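Manganese-binding protein (Chlamydia trachomatis, PDB 6NSI) binds ferrous iron, manganese and nickel, preferring iron, and hands them to the membrane permease of the YtgABCD ABC transporter for import into the cytoplasm. Local coordinates at residues A[5-10]-A[54-59]; A[37-42]-A[64-69]; A[103-108]-A[169-174]; A[224-229]-A[250-255]. All blocks are in the same frame, centred on the assembly; numbering follows the deposited sequence.

Contacts 1 and 4 show parallel strand pairing at different depths. Contact 1 is wholly buried within a four-stranded sheet, contact 4 partly exposed on the opposite side of the chain's centre. Contact 3 is the most central, with its own centre about 5 Å from that of the chain; it brings two helix starts together beside the iron site through aromatic packing and waters. Contact 2, nearer the surface, adds serines and a carboxylate round one helix start to a small apolar patch. Contacts 1 and 2 touch through Met7 and Leu67, contacts 1 and 3 through Asn57, Met10 and Trp104. Contacts 3 and 4 barely meet, at Phe171 and Glu229.

Contact 1: residues A[5-10]-A[54-59]; sequences LSMNRM and IFCNGL
Leu5 and Ile54 lie side by side on one face of a parallel beta-sheet, where strand 3-6 runs between 24-27 and 54-56. Backbone bonds set the register. Leu5 O accepts from Phe55 N at 2.8 Å, and Phe55 O in turn accepts from Met7 N at 2.9 Å, so one residue of strand 54-56 carries both bonds. Leu5 O also receives a CA-H...O contact from Ile54 CA. Ser6 turns its own backbone groups to the other neighbour, bonding to Ile26 and Leu28.

Side chains pack on both faces. Leu5 holds CG anti to the backbone N (chi1 -179°), which carries CD2 alongside Ile54 CG1 at 4.1 Å, and beyond them Met7 CG rests 3.8 Å from Cys56 SG; Leu71 of helix 65-71 packs on Ile54 and Cys56. Ser6 and Phe55 project to the other face, against Ile11 of helix 9-19, with Ala120 and Leu121 of helix 107-124 also on the Phe55 ring.

Past the strands the contact becomes polar and indirect. Asn8 is the N-cap of helix 9-19, its OD1 accepting from Ile11 N, which leaves the amide nitrogen for a bridge: Asn8 ND2 donates to a water at 2.9 Å, and that water donates to Asn57 OD1, also at 2.9 Å.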
loop_
_atom_site.group_PDB
_atom_site.type_symbol
_atom_site.label_atom_id
_atom_site.label_comp_id
_atom_site.label_asym_id
_atom_site.label_seq_id
_atom_site.Cartn_x
_atom_site.Cartn_y
_atom_site.Cartn_z
ATOM N N LEU A 5 -6.946 -7.480 -16.626
ATOM C CA LEU A 5 -5.568 -7.274 -16.190
ATOM C C LEU A 5 -5.525 -6.315 -15.007
ATOM O O LEU A 5 -6.144 -5.244 -15.040
ATOM C CB LEU A 5 -4.701 -6.728 -17.332
ATOM C CG LEU A 5 -3.227 -6.492 -16.976
ATOM C CD1 LEU A 5 -2.569 -7.777 -16.537
ATOM C CD2 LEU A 5 -2.418 -5.868 -18.093
ATOM N N SER A 6 -4.799 -6.705 -13.964
ATOM C CA SER A 6 -4.485 -5.825 -12.849
ATOM C C SER A 6 -2.980 -5.576 -12.811
ATOM O O SER A 6 -2.185 -6.491 -13.036
ATOM C CB SER A 6 -4.944 -6.425 -11.518
ATOM O OG SER A 6 -6.353 -6.585 -11.468
ATOM N N MET A 7 -2.590 -4.337 -12.503
ATOM C CA MET A 7 -1.165 -4.007 -12.508
ATOM C C MET A 7 -0.394 -4.782 -11.437
ATOM O O MET A 7 0.736 -5.224 -11.682
ATOM C CB MET A 7 -0.973 -2.501 -12.331
ATOM C CG MET A 7 -1.134 -1.710 -13.629
ATOM S SD MET A 7 0.016 -2.255 -14.914
ATOM C CE MET A 7 1.584 -2.061 -14.071
ATOM N N ASN A 8 -0.988 -4.977 -10.254
ATOM C CA ASN A 8 -0.274 -5.567 -9.118
ATOM C C ASN A 8 -1.252 -6.403 -8.287
ATOM O O ASN A 8 -2.454 -6.459 -8.577
ATOM C CB ASN A 8 0.403 -4.477 -8.277
ATOM C CG ASN A 8 -0.599 -3.481 -7.677
ATOM O OD1 ASN A 8 -1.532 -3.861 -6.954
ATOM N ND2 ASN A 8 -0.389 -2.201 -7.956
ATOM N N ARG A 9 -0.728 -7.055 -7.228
ATOM C CA ARG A 9 -1.548 -8.000 -6.467
ATOM C C ARG A 9 -2.496 -7.311 -5.496
ATOM O O ARG A 9 -3.550 -7.868 -5.156
ATOM C CB ARG A 9 -0.666 -8.983 -5.705
ATOM C CG ARG A 9 -0.037 -10.038 -6.589
ATOM C CD ARG A 9 -1.083 -11.017 -7.109
ATOM N NE ARG A 9 -1.779 -11.699 -6.026
ATOM C CZ ARG A 9 -1.231 -12.651 -5.275
ATOM N NH1 ARG A 9 0.017 -13.033 -5.499
ATOM N NH2 ARG A 9 -1.926 -13.221 -4.300
ATOM N N MET A 10 -2.136 -6.117 -5.026
ATOM C CA MET A 10 -3.035 -5.376 -4.152
ATOM C C MET A 10 -4.337 -5.056 -4.877
ATOM O O MET A 10 -5.421 -5.104 -4.283
ATOM C CB MET A 10 -2.331 -4.115 -3.663
ATOM C CG MET A 10 -1.074 -4.433 -2.844
ATOM S SD MET A 10 0.428 -4.631 -3.852
ATOM C CE MET A 10 0.774 -2.908 -4.214
ATOM N N ILE A 54 -7.780 -2.810 -17.781
ATOM C CA ILE A 54 -6.458 -2.733 -17.143
ATOM C C ILE A 54 -6.587 -1.855 -15.909
ATOM O O ILE A 54 -6.764 -0.634 -16.025
ATOM C CB ILE A 54 -5.390 -2.172 -18.083
ATOM C CG1 ILE A 54 -5.220 -3.081 -19.302
ATOM C CG2 ILE A 54 -4.072 -1.992 -17.331
ATOM C CD1 ILE A 54 -4.341 -2.478 -20.390
ATOM N N PHE A 55 -6.471 -2.465 -14.732
ATOM C CA PHE A 55 -6.649 -1.761 -13.467
ATOM C C PHE A 55 -5.296 -1.260 -12.950
ATOM O O PHE A 55 -4.389 -2.058 -12.686
ATOM C CB PHE A 55 -7.333 -2.678 -12.453
ATOM C CG PHE A 55 -8.816 -2.832 -12.677
ATOM C CD1 PHE A 55 -9.328 -3.990 -13.247
ATOM C CD2 PHE A 55 -9.697 -1.822 -12.311
ATOM C CE1 PHE A 55 -10.697 -4.137 -13.452
ATOM C CE2 PHE A 55 -11.072 -1.965 -12.513
ATOM C CZ PHE A 55 -11.567 -3.120 -13.084
ATOM N N CYS A 56 -5.167 0.065 -12.829
ATOM C CA CYS A 56 -3.960 0.748 -12.381
ATOM C C CYS A 56 -4.196 1.450 -11.056
ATOM O O CYS A 56 -5.319 1.863 -10.739
ATOM C CB CYS A 56 -3.505 1.800 -13.389
ATOM S SG CYS A 56 -3.260 1.132 -15.020
ATOM N N ASN A 57 -3.109 1.625 -10.308
ATOM C CA ASN A 57 -3.171 2.393 -9.068
ATOM C C ASN A 57 -3.274 3.882 -9.348
ATOM O O ASN A 57 -3.970 4.603 -8.625
ATOM C CB ASN A 57 -1.933 2.127 -8.208
ATOM C CG ASN A 57 -2.042 2.745 -6.833
ATOM O OD1 ASN A 57 -2.588 2.128 -5.932
ATOM N ND2 ASN A 57 -1.512 3.962 -6.656
ATOM N N GLY A 58 -2.594 4.351 -10.397
ATOM C CA GLY A 58 -2.436 5.774 -10.616
ATOM C C GLY A 58 -1.499 6.336 -9.560
ATOM O O GLY A 58 -0.699 5.617 -8.955
ATOM N N LEU A 59 -1.618 7.650 -9.341
ATOM C CA LEU A 59 -0.836 8.370 -8.331
ATOM C C LEU A 59 0.661 8.170 -8.537
ATOM O O LEU A 59 1.444 8.225 -7.581
ATOM C CB LEU A 59 -1.245 7.967 -6.904
ATOM C CG LEU A 59 -2.750 7.811 -6.618
ATOM C CD1 LEU A 59 -3.015 7.322 -5.189
ATOM C CD2 LEU A 59 -3.509 9.101 -6.888
HETATM O O HOH W 1 -1.842 -0.638 -6.063
#

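Contact 2: residues A[37-42]-A[64-69]; sequences SYEMVK and SASLRK
The Tyr38 ring meets Leu67 at its edge, near the ring plane, with Leu67 CD2 4.3 Å from Tyr38 CD2; the hydroxyl is held by Asp44. The other flat group, the Glu39 carboxylate, is gripped through both oxygens. Its OE2 accepts from Ser66 N at 3.3 Å on the syn side, 30° out of the carboxylate plane, while OE1 accepts from a water that in turn accepts from Ala65 N. A bend at chi2 (-91°) swings the carboxylate back to the helix, although the side chain sets out away from it.

Ser64, the N-cap of helix 65-71, works in both directions: its OG donates to Tyr38 O at 2.6 Å, in the carbonyl plane, and accepts from Leu67 N at 3.3 Å. Two residues on, Ser66 OG takes a weak bond from Met40 N at 2.9 Å and shares a second water with Met40 O. Next to these polar groups the side chains of Met40 and Leu67 pass at a slant, Met40 CG 3.6 Å from Leu67 CD2.

Glu39 thus supplies acceptors for two of the first N-H groups, Ser66 directly and Ala65 through water, while Ser64 caps Leu67 N. A carboxylate at this end, where the helix dipole is positive, would probably be stabilised in its charged form.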
loop_
_atom_site.group_PDB
_atom_site.type_symbol
_atom_site.label_atom_id
_atom_site.label_comp_id
_atom_site.label_asym_id
_atom_site.label_seq_id
_atom_site.Cartn_x
_atom_site.Cartn_y
_atom_site.Cartn_z
ATOM N N SER A 37 9.383 0.957 -10.271
ATOM C CA SER A 37 10.293 1.038 -11.401
ATOM C C SER A 37 10.105 -0.122 -12.364
ATOM O O SER A 37 11.003 -0.410 -13.167
ATOM C CB SER A 37 11.737 1.093 -10.913
ATOM O OG SER A 37 12.084 -0.138 -10.306
ATOM N N TYR A 38 8.956 -0.794 -12.295
ATOM C CA TYR A 38 8.708 -1.926 -13.167
ATOM C C TYR A 38 8.745 -1.473 -14.615
ATOM O O TYR A 38 8.105 -0.489 -14.987
ATOM C CB TYR A 38 7.356 -2.556 -12.860
ATOM C CG TYR A 38 7.080 -3.815 -13.651
ATOM C CD1 TYR A 38 7.648 -5.022 -13.285
ATOM C CD2 TYR A 38 6.252 -3.794 -14.763
ATOM C CE1 TYR A 38 7.390 -6.173 -13.989
ATOM C CE2 TYR A 38 5.991 -4.941 -15.478
ATOM C CZ TYR A 38 6.571 -6.130 -15.092
ATOM O OH TYR A 38 6.316 -7.287 -15.798
ATOM N N GLU A 39 9.518 -2.177 -15.425
ATOM C CA GLU A 39 9.498 -1.978 -16.864
ATOM C C GLU A 39 8.878 -3.217 -17.485
ATOM O O GLU A 39 9.109 -4.336 -17.016
ATOM C CB GLU A 39 10.906 -1.716 -17.423
ATOM C CG GLU A 39 11.610 -0.488 -16.818
ATOM C CD GLU A 39 11.366 0.815 -17.602
ATOM O OE1 GLU A 39 11.925 1.871 -17.200
ATOM O OE2 GLU A 39 10.623 0.789 -18.614
ATOM N N MET A 40 8.056 -3.016 -18.510
ATOM C CA MET A 40 7.361 -4.153 -19.092
ATOM C C MET A 40 8.357 -5.166 -19.635
ATOM O O MET A 40 9.389 -4.805 -20.208
ATOM C CB MET A 40 6.407 -3.694 -20.190
ATOM C CG MET A 40 5.204 -2.948 -19.635
ATOM S SD MET A 40 4.436 -1.917 -20.877
ATOM C CE MET A 40 3.915 -3.191 -22.031
ATOM N N VAL A 41 8.055 -6.438 -19.401
ATOM C CA VAL A 41 8.821 -7.539 -19.939
ATOM C C VAL A 41 8.096 -8.070 -21.172
ATOM O O VAL A 41 6.939 -7.742 -21.430
ATOM C CB VAL A 41 9.044 -8.652 -18.882
ATOM C CG1 VAL A 41 9.784 -8.086 -17.647
ATOM C CG2 VAL A 41 7.719 -9.268 -18.469
ATOM N N LYS A 42 8.790 -8.894 -21.953
ATOM C CA LYS A 42 8.165 -9.489 -23.128
ATOM C C LYS A 42 6.930 -10.286 -22.723
ATOM O O LYS A 42 6.937 -11.029 -21.736
ATOM C CB LYS A 42 9.159 -10.384 -23.871
ATOM C CG LYS A 42 8.658 -10.869 -25.230
ATOM C CD LYS A 42 9.526 -11.997 -25.769
ATOM C CE LYS A 42 9.385 -12.142 -27.277
ATOM N NZ LYS A 42 10.600 -12.763 -27.882
ATOM N N SER A 64 7.010 4.214 -14.853
ATOM C CA SER A 64 8.085 3.865 -15.768
ATOM C C SER A 64 7.705 4.201 -17.209
ATOM O O SER A 64 6.533 4.176 -17.592
ATOM C CB SER A 64 8.416 2.383 -15.648
ATOM O OG SER A 64 7.587 1.606 -16.499
ATOM N N ALA A 65 8.728 4.531 -18.008
ATOM C CA ALA A 65 8.512 4.896 -19.404
ATOM C C ALA A 65 7.830 3.779 -20.182
ATOM O O ALA A 65 7.062 4.051 -21.108
ATOM C CB ALA A 65 9.846 5.254 -20.060
ATOM N N SER A 66 8.107 2.523 -19.821
ATOM C CA SER A 66 7.442 1.376 -20.438
ATOM C C SER A 66 5.929 1.436 -20.241
ATOM O O SER A 66 5.155 1.337 -21.202
ATOM C CB SER A 66 7.997 0.088 -19.827
ATOM O OG SER A 66 7.742 -1.023 -20.654
ATOM N N LEU A 67 5.494 1.585 -18.987
ATOM C CA LEU A 67 4.070 1.538 -18.673
ATOM C C LEU A 67 3.352 2.790 -19.167
ATOM O O LEU A 67 2.207 2.709 -19.631
ATOM C CB LEU A 67 3.873 1.350 -17.166
ATOM C CG LEU A 67 4.458 0.072 -16.534
ATOM C CD1 LEU A 67 4.542 0.154 -15.005
ATOM C CD2 LEU A 67 3.671 -1.165 -16.946
ATOM N N ARG A 68 4.012 3.954 -19.092
ATOM C CA ARG A 68 3.388 5.188 -19.564
ATOM C C ARG A 68 3.051 5.122 -21.052
ATOM O O ARG A 68 2.010 5.642 -21.471
ATOM C CB ARG A 68 4.287 6.384 -19.279
ATOM C CG ARG A 68 4.239 6.886 -17.857
ATOM C CD ARG A 68 5.562 7.539 -17.501
ATOM N NE ARG A 68 5.452 8.991 -17.367
ATOM C CZ ARG A 68 5.118 9.613 -16.239
ATOM N NH1 ARG A 68 4.854 8.905 -15.147
ATOM N NH2 ARG A 68 5.040 10.941 -16.202
ATOM N N LYS A 69 3.918 4.497 -21.869
ATOM C CA LYS A 69 3.621 4.345 -23.302
ATOM C C LYS A 69 2.302 3.619 -23.507
ATOM O O LYS A 69 1.470 4.026 -24.332
ATOM C CB LYS A 69 4.723 3.565 -24.029
ATOM C CG LYS A 69 6.137 4.099 -23.919
ATOM C CD LYS A 69 7.160 3.224 -24.695
ATOM C CE LYS A 69 6.926 1.708 -24.516
ATOM N NZ LYS A 69 8.113 0.925 -24.007
HETATM O O HOH W 2 11.488 4.378 -17.437
HETATM O O HOH W 3 9.919 -2.377 -21.096
#

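Contact 3: residues A[103-108]-A[169-174]; sequences IWTDMR and NAFSYF
Ile103 presses its CG2 methyl over one face of the Tyr173 ring in a CH-pi contact, 3.8 Å from the centroid and 17° off the ring normal. The phenol oxygen beyond is fixed by Asp100 O and Leu93 N. Thr105 forms the rest of the tight part. Its OG1 sits 3.4 Å from Phe174 CB and takes only a weak bond from Phe174 N, bent to 126°. With chi1 at 70°, OG1 turns to the helix backbone while the CG2 methyl lies near Ala170 O and, farther off, the ring of Phe171, crossing that side chain at about a right angle. The Phe174 ring is met near its plane by Thr105 O, 3.5 Å from Phe174 CD2.

Elsewhere water carries the contact, although all the touching residues are buried. One water accepts from Thr105 OG1 at 2.8 Å and from Tyr173 N, and donates to Ala170 O; it therefore links the threonine to the start of the helix with three bonds. A second donates to both Asp106 OD2 and Tyr173 O. Asp106 OD1 meanwhile caps helix 107-124 at Val109 N.

His102 and His168, ligands of the bound iron, directly precede the two segments, so the contact ties together two loops of the metal site, which in this family lies in the cleft between lobes.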
loop_
_atom_site.group_PDB
_atom_site.type_symbol
_atom_site.label_atom_id
_atom_site.label_comp_id
_atom_site.label_asym_id
_atom_site.label_seq_id
_atom_site.Cartn_x
_atom_site.Cartn_y
_atom_site.Cartn_z
ATOM N N ILE A 103 -1.944 4.044 -1.186
ATOM C CA ILE A 103 -3.235 4.117 -0.496
ATOM C C ILE A 103 -3.760 2.762 -0.041
ATOM O O ILE A 103 -4.713 2.714 0.748
ATOM C CB ILE A 103 -4.292 4.803 -1.388
ATOM C CG1 ILE A 103 -4.413 4.090 -2.741
ATOM C CG2 ILE A 103 -3.964 6.300 -1.563
ATOM C CD1 ILE A 103 -5.571 4.614 -3.654
ATOM N N TRP A 104 -3.178 1.653 -0.506
ATOM C CA TRP A 104 -3.688 0.330 -0.155
ATOM C C TRP A 104 -3.352 -0.096 1.271
ATOM O O TRP A 104 -3.774 -1.184 1.685
ATOM C CB TRP A 104 -3.158 -0.726 -1.133
ATOM C CG TRP A 104 -1.642 -0.770 -1.159
ATOM C CD1 TRP A 104 -0.821 -1.485 -0.326
ATOM C CD2 TRP A 104 -0.783 -0.046 -2.044
ATOM N NE1 TRP A 104 0.509 -1.254 -0.648
ATOM C CE2 TRP A 104 0.557 -0.381 -1.702
ATOM C CE3 TRP A 104 -1.008 0.839 -3.104
ATOM C CZ2 TRP A 104 1.655 0.148 -2.381
ATOM C CZ3 TRP A 104 0.087 1.362 -3.778
ATOM C CH2 TRP A 104 1.402 1.015 -3.413
ATOM N N THR A 105 -2.596 0.702 2.029
ATOM C CA THR A 105 -2.396 0.409 3.445
ATOM C C THR A 105 -3.469 1.022 4.328
ATOM O O THR A 105 -3.483 0.753 5.535
ATOM C CB THR A 105 -1.035 0.916 3.931
ATOM O OG1 THR A 105 -1.042 2.352 3.952
ATOM C CG2 THR A 105 0.106 0.403 3.012
ATOM N N ASP A 106 -4.332 1.868 3.771
ATOM C CA ASP A 106 -5.459 2.433 4.496
ATOM C C ASP A 106 -6.693 1.674 4.005
ATOM O O ASP A 106 -7.142 1.870 2.871
ATOM C CB ASP A 106 -5.534 3.944 4.251
ATOM C CG ASP A 106 -6.782 4.599 4.865
ATOM O OD1 ASP A 106 -7.802 3.903 5.064
ATOM O OD2 ASP A 106 -6.747 5.830 5.120
ATOM N N MET A 107 -7.217 0.787 4.855
ATOM C CA MET A 107 -8.279 -0.132 4.452
ATOM C C MET A 107 -9.595 0.581 4.148
ATOM O O MET A 107 -10.420 0.043 3.405
ATOM C CB MET A 107 -8.471 -1.198 5.536
ATOM C CG MET A 107 -9.466 -2.322 5.179
ATOM S SD MET A 107 -9.020 -3.365 3.762
ATOM C CE MET A 107 -7.422 -4.045 4.223
ATOM N N ARG A 108 -9.815 1.782 4.686
ATOM C CA ARG A 108 -11.001 2.531 4.273
ATOM C C ARG A 108 -10.836 3.078 2.862
ATOM O O ARG A 108 -11.768 3.019 2.046
ATOM C CB ARG A 108 -11.286 3.667 5.247
ATOM C CG ARG A 108 -12.505 4.495 4.859
ATOM C CD ARG A 108 -12.445 5.886 5.467
ATOM N NE ARG A 108 -11.563 6.778 4.714
ATOM C CZ ARG A 108 -11.873 7.337 3.547
ATOM N NH1 ARG A 108 -13.057 7.096 2.984
ATOM N NH2 ARG A 108 -10.997 8.136 2.941
ATOM N N ASN A 169 9.004 5.192 2.492
ATOM C CA ASN A 169 7.793 5.922 2.869
ATOM C C ASN A 169 6.580 5.308 2.162
ATOM O O ASN A 169 6.003 5.866 1.234
ATOM C CB ASN A 169 7.955 7.405 2.541
ATOM C CG ASN A 169 6.795 8.235 3.032
ATOM O OD1 ASN A 169 6.005 7.778 3.865
ATOM N ND2 ASN A 169 6.665 9.456 2.505
ATOM N N ALA A 170 6.200 4.124 2.639
ATOM C CA ALA A 170 5.049 3.402 2.123
ATOM C C ALA A 170 3.880 3.369 3.099
ATOM O O ALA A 170 2.808 2.878 2.732
ATOM C CB ALA A 170 5.435 1.958 1.763
ATOM N N PHE A 171 4.048 3.881 4.319
ATOM C CA PHE A 171 3.018 3.763 5.345
ATOM C C PHE A 171 2.507 5.121 5.831
ATOM O O PHE A 171 1.985 5.231 6.949
ATOM C CB PHE A 171 3.542 2.919 6.506
ATOM C CG PHE A 171 3.934 1.512 6.091
ATOM C CD1 PHE A 171 5.241 1.222 5.710
ATOM C CD2 PHE A 171 2.988 0.492 6.065
ATOM C CE1 PHE A 171 5.604 -0.068 5.324
ATOM C CE2 PHE A 171 3.340 -0.806 5.678
ATOM C CZ PHE A 171 4.648 -1.088 5.316
ATOM N N SER A 172 2.617 6.164 5.002
ATOM C CA SER A 172 2.091 7.460 5.428
ATOM C C SER A 172 0.571 7.429 5.596
ATOM O O SER A 172 0.038 7.990 6.564
ATOM C CB SER A 172 2.508 8.559 4.448
ATOM O OG SER A 172 3.859 8.934 4.672
ATOM N N TYR A 173 -0.156 6.805 4.660
ATOM C CA TYR A 173 -1.612 6.720 4.814
ATOM C C TYR A 173 -1.991 5.890 6.035
ATOM O O TYR A 173 -2.880 6.267 6.810
ATOM C CB TYR A 173 -2.247 6.133 3.553
ATOM C CG TYR A 173 -2.113 7.042 2.359
ATOM C CD1 TYR A 173 -1.088 6.856 1.434
ATOM C CD2 TYR A 173 -3.003 8.084 2.157
ATOM C CE1 TYR A 173 -0.961 7.682 0.334
ATOM C CE2 TYR A 173 -2.881 8.925 1.073
ATOM C CZ TYR A 173 -1.865 8.721 0.157
ATOM O OH TYR A 173 -1.744 9.557 -0.933
ATOM N N PHE A 174 -1.349 4.729 6.183
ATOM C CA PHE A 174 -1.501 3.881 7.357
ATOM C C PHE A 174 -1.317 4.682 8.643
ATOM O O PHE A 174 -2.124 4.593 9.580
ATOM C CB PHE A 174 -0.458 2.748 7.242
ATOM C CG PHE A 174 -0.486 1.741 8.356
ATOM C CD1 PHE A 174 0.225 1.961 9.542
ATOM C CD2 PHE A 174 -1.171 0.545 8.194
ATOM C CE1 PHE A 174 0.212 1.030 10.551
ATOM C CE2 PHE A 174 -1.193 -0.400 9.201
ATOM C CZ PHE A 174 -0.489 -0.165 10.380
HETATM O O HOH W 4 0.755 4.272 2.996
HETATM O O HOH W 5 -5.030 7.812 5.591
#

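Contact 4: residues A[224-229]-A[250-255]; sequences EVVFLE and IRLAKS
Val225 lies over the guanidinium of Arg251, its CB centred on one face and 3.8 Å from Arg251 CZ, where two short parallel strands, 225-226 and 251-252, form a beta-alpha-beta crossover with helix 235-242 between them. Arg251 starts with CG between its backbone N and carbonyl carbon (chi1 62°) and runs extended to NE, which lays the chain obliquely across Val225. NH2 is held by a salt bridge to Glu280. The Glu224 carboxylate, inclined 65° to the guanidinium, stays too far for a second one: Glu224 OE1 is 4.1 Å from Arg251 NH1, so attraction there is at most long-range. A water at the guanidinium edge, in its plane, donates to Glu224 O and accepts weakly from NH1.

Just past the strand, Ala253 CB points toward the other segment and packs against Val225 CG2 and the Phe227 ring, 3.5 Å from Phe227 CD2. The face bearing Val226 and Leu252 is aliphatic. Val226 crosses Ile250 at about a right angle, Val226 CG1 3.7 Å from Ile250 CD1, and its other methyl, CG2, lies 3.9 Å from Leu252 CD2. Leu228 slants across the end of Leu252. Arg238 and Val241 of helix 235-242 cover this side.

The backbone ladder fixes these pairings: Arg251 N donates to Glu224 O, Val226 N to Arg251 O, and Ala253 N to Val226 O at 2.8 Å. Where the strands part, water takes over, accepting from Leu228 N and donating to Ala253 O, each at 2.9 Å.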
loop_
_atom_site.group_PDB
_atom_site.type_symbol
_atom_site.label_atom_id
_atom_site.label_comp_id
_atom_site.label_asym_id
_atom_site.label_seq_id
_atom_site.Cartn_x
_atom_site.Cartn_y
_atom_site.Cartn_z
ATOM N N GLU A 224 12.246 1.983 19.794
ATOM C CA GLU A 224 13.016 0.807 20.169
ATOM C C GLU A 224 13.138 -0.219 19.054
ATOM O O GLU A 224 14.009 -1.095 19.130
ATOM C CB GLU A 224 12.394 0.125 21.395
ATOM C CG GLU A 224 12.265 1.015 22.607
ATOM C CD GLU A 224 11.322 0.413 23.639
ATOM O OE1 GLU A 224 11.427 -0.807 23.907
ATOM O OE2 GLU A 224 10.450 1.142 24.148
ATOM N N VAL A 225 12.297 -0.127 18.024
ATOM C CA VAL A 225 12.279 -1.107 16.953
ATOM C C VAL A 225 12.024 -0.393 15.628
ATOM O O VAL A 225 11.306 0.612 15.562
ATOM C CB VAL A 225 11.219 -2.204 17.243
ATOM C CG1 VAL A 225 9.895 -1.561 17.584
ATOM C CG2 VAL A 225 11.101 -3.182 16.079
ATOM N N VAL A 226 12.643 -0.917 14.566
ATOM C CA VAL A 226 12.459 -0.428 13.207
ATOM C C VAL A 226 12.042 -1.613 12.340
ATOM O O VAL A 226 12.312 -2.767 12.664
ATOM C CB VAL A 226 13.748 0.234 12.677
ATOM C CG1 VAL A 226 14.211 1.335 13.635
ATOM C CG2 VAL A 226 14.854 -0.812 12.529
ATOM N N PHE A 227 11.399 -1.324 11.212
ATOM C CA PHE A 227 10.749 -2.362 10.417
ATOM C C PHE A 227 11.387 -2.488 9.034
ATOM O O PHE A 227 11.248 -1.591 8.198
ATOM C CB PHE A 227 9.255 -2.073 10.279
ATOM C CG PHE A 227 8.509 -2.092 11.590
ATOM C CD1 PHE A 227 8.466 -0.953 12.400
ATOM C CD2 PHE A 227 7.849 -3.246 12.013
ATOM C CE1 PHE A 227 7.756 -0.958 13.608
ATOM C CE2 PHE A 227 7.130 -3.260 13.244
ATOM C CZ PHE A 227 7.095 -2.123 14.028
ATOM N N LEU A 228 12.008 -3.634 8.780
ATOM C CA LEU A 228 12.424 -4.023 7.437
ATOM C C LEU A 228 11.212 -4.314 6.572
ATOM O O LEU A 228 10.156 -4.696 7.075
ATOM C CB LEU A 228 13.292 -5.282 7.494
ATOM C CG LEU A 228 14.543 -5.137 8.358
ATOM C CD1 LEU A 228 15.126 -6.513 8.664
ATOM C CD2 LEU A 228 15.542 -4.303 7.607
ATOM N N GLU A 229 11.382 -4.159 5.252
ATOM C CA GLU A 229 10.349 -4.490 4.279
ATOM C C GLU A 229 10.852 -5.566 3.334
ATOM O O GLU A 229 12.011 -5.548 2.905
ATOM C CB GLU A 229 9.902 -3.272 3.450
ATOM C CG GLU A 229 9.389 -2.110 4.290
ATOM C CD GLU A 229 9.473 -0.781 3.556
ATOM O OE1 GLU A 229 9.437 -0.790 2.300
ATOM O OE2 GLU A 229 9.564 0.270 4.236
ATOM N N ILE A 250 17.893 -0.689 20.458
ATOM C CA ILE A 250 17.271 -0.569 19.139
ATOM C C ILE A 250 17.438 -1.899 18.406
ATOM O O ILE A 250 18.534 -2.473 18.361
ATOM C CB ILE A 250 17.878 0.595 18.329
ATOM C CG1 ILE A 250 17.224 0.682 16.961
ATOM C CG2 ILE A 250 19.376 0.404 18.133
ATOM C CD1 ILE A 250 15.732 0.862 17.017
ATOM N N ARG A 251 16.356 -2.407 17.832
ATOM C CA ARG A 251 16.375 -3.709 17.190
ATOM C C ARG A 251 15.568 -3.642 15.903
ATOM O O ARG A 251 14.807 -2.699 15.670
ATOM C CB ARG A 251 15.797 -4.781 18.109
ATOM C CG ARG A 251 14.339 -4.496 18.447
ATOM C CD ARG A 251 13.829 -5.323 19.606
ATOM N NE ARG A 251 12.377 -5.437 19.525
ATOM C CZ ARG A 251 11.520 -4.652 20.171
ATOM N NH1 ARG A 251 11.961 -3.678 20.980
ATOM N NH2 ARG A 251 10.215 -4.843 20.008
ATOM N N LEU A 252 15.746 -4.661 15.068
ATOM C CA LEU A 252 14.916 -4.876 13.890
ATOM C C LEU A 252 13.684 -5.676 14.291
ATOM O O LEU A 252 13.768 -6.576 15.131
ATOM C CB LEU A 252 15.686 -5.635 12.801
ATOM C CG LEU A 252 17.065 -5.162 12.324
ATOM C CD1 LEU A 252 17.755 -6.281 11.538
ATOM C CD2 LEU A 252 16.964 -3.891 11.468
ATOM N N ALA A 253 12.542 -5.349 13.689
ATOM C CA ALA A 253 11.342 -6.129 13.950
ATOM C C ALA A 253 11.562 -7.570 13.515
ATOM O O ALA A 253 12.371 -7.854 12.626
ATOM C CB ALA A 253 10.137 -5.524 13.230
ATOM N N LYS A 254 10.849 -8.492 14.166
ATOM C CA LYS A 254 11.046 -9.909 13.878
ATOM C C LYS A 254 10.658 -10.234 12.438
ATOM O O LYS A 254 11.473 -10.747 11.663
ATOM C CB LYS A 254 10.244 -10.760 14.863
ATOM C CG LYS A 254 10.978 -11.108 16.154
ATOM C CD LYS A 254 12.102 -12.127 15.912
ATOM C CE LYS A 254 13.366 -11.740 16.672
ATOM N NZ LYS A 254 14.592 -12.055 15.897
ATOM N N SER A 255 9.403 -9.913 12.049
ATOM C CA SER A 255 8.930 -10.207 10.700
ATOM C C SER A 255 8.975 -8.964 9.824
ATOM O O SER A 255 8.744 -7.853 10.309
ATOM C CB SER A 255 7.486 -10.727 10.712
ATOM O OG SER A 255 7.259 -11.613 11.790
HETATM O O HOH W 6 15.055 -2.512 21.303
HETATM O O HOH W 7 9.671 -5.388 9.861
HETATM O O HOH W 8 11.872 -6.122 10.336
#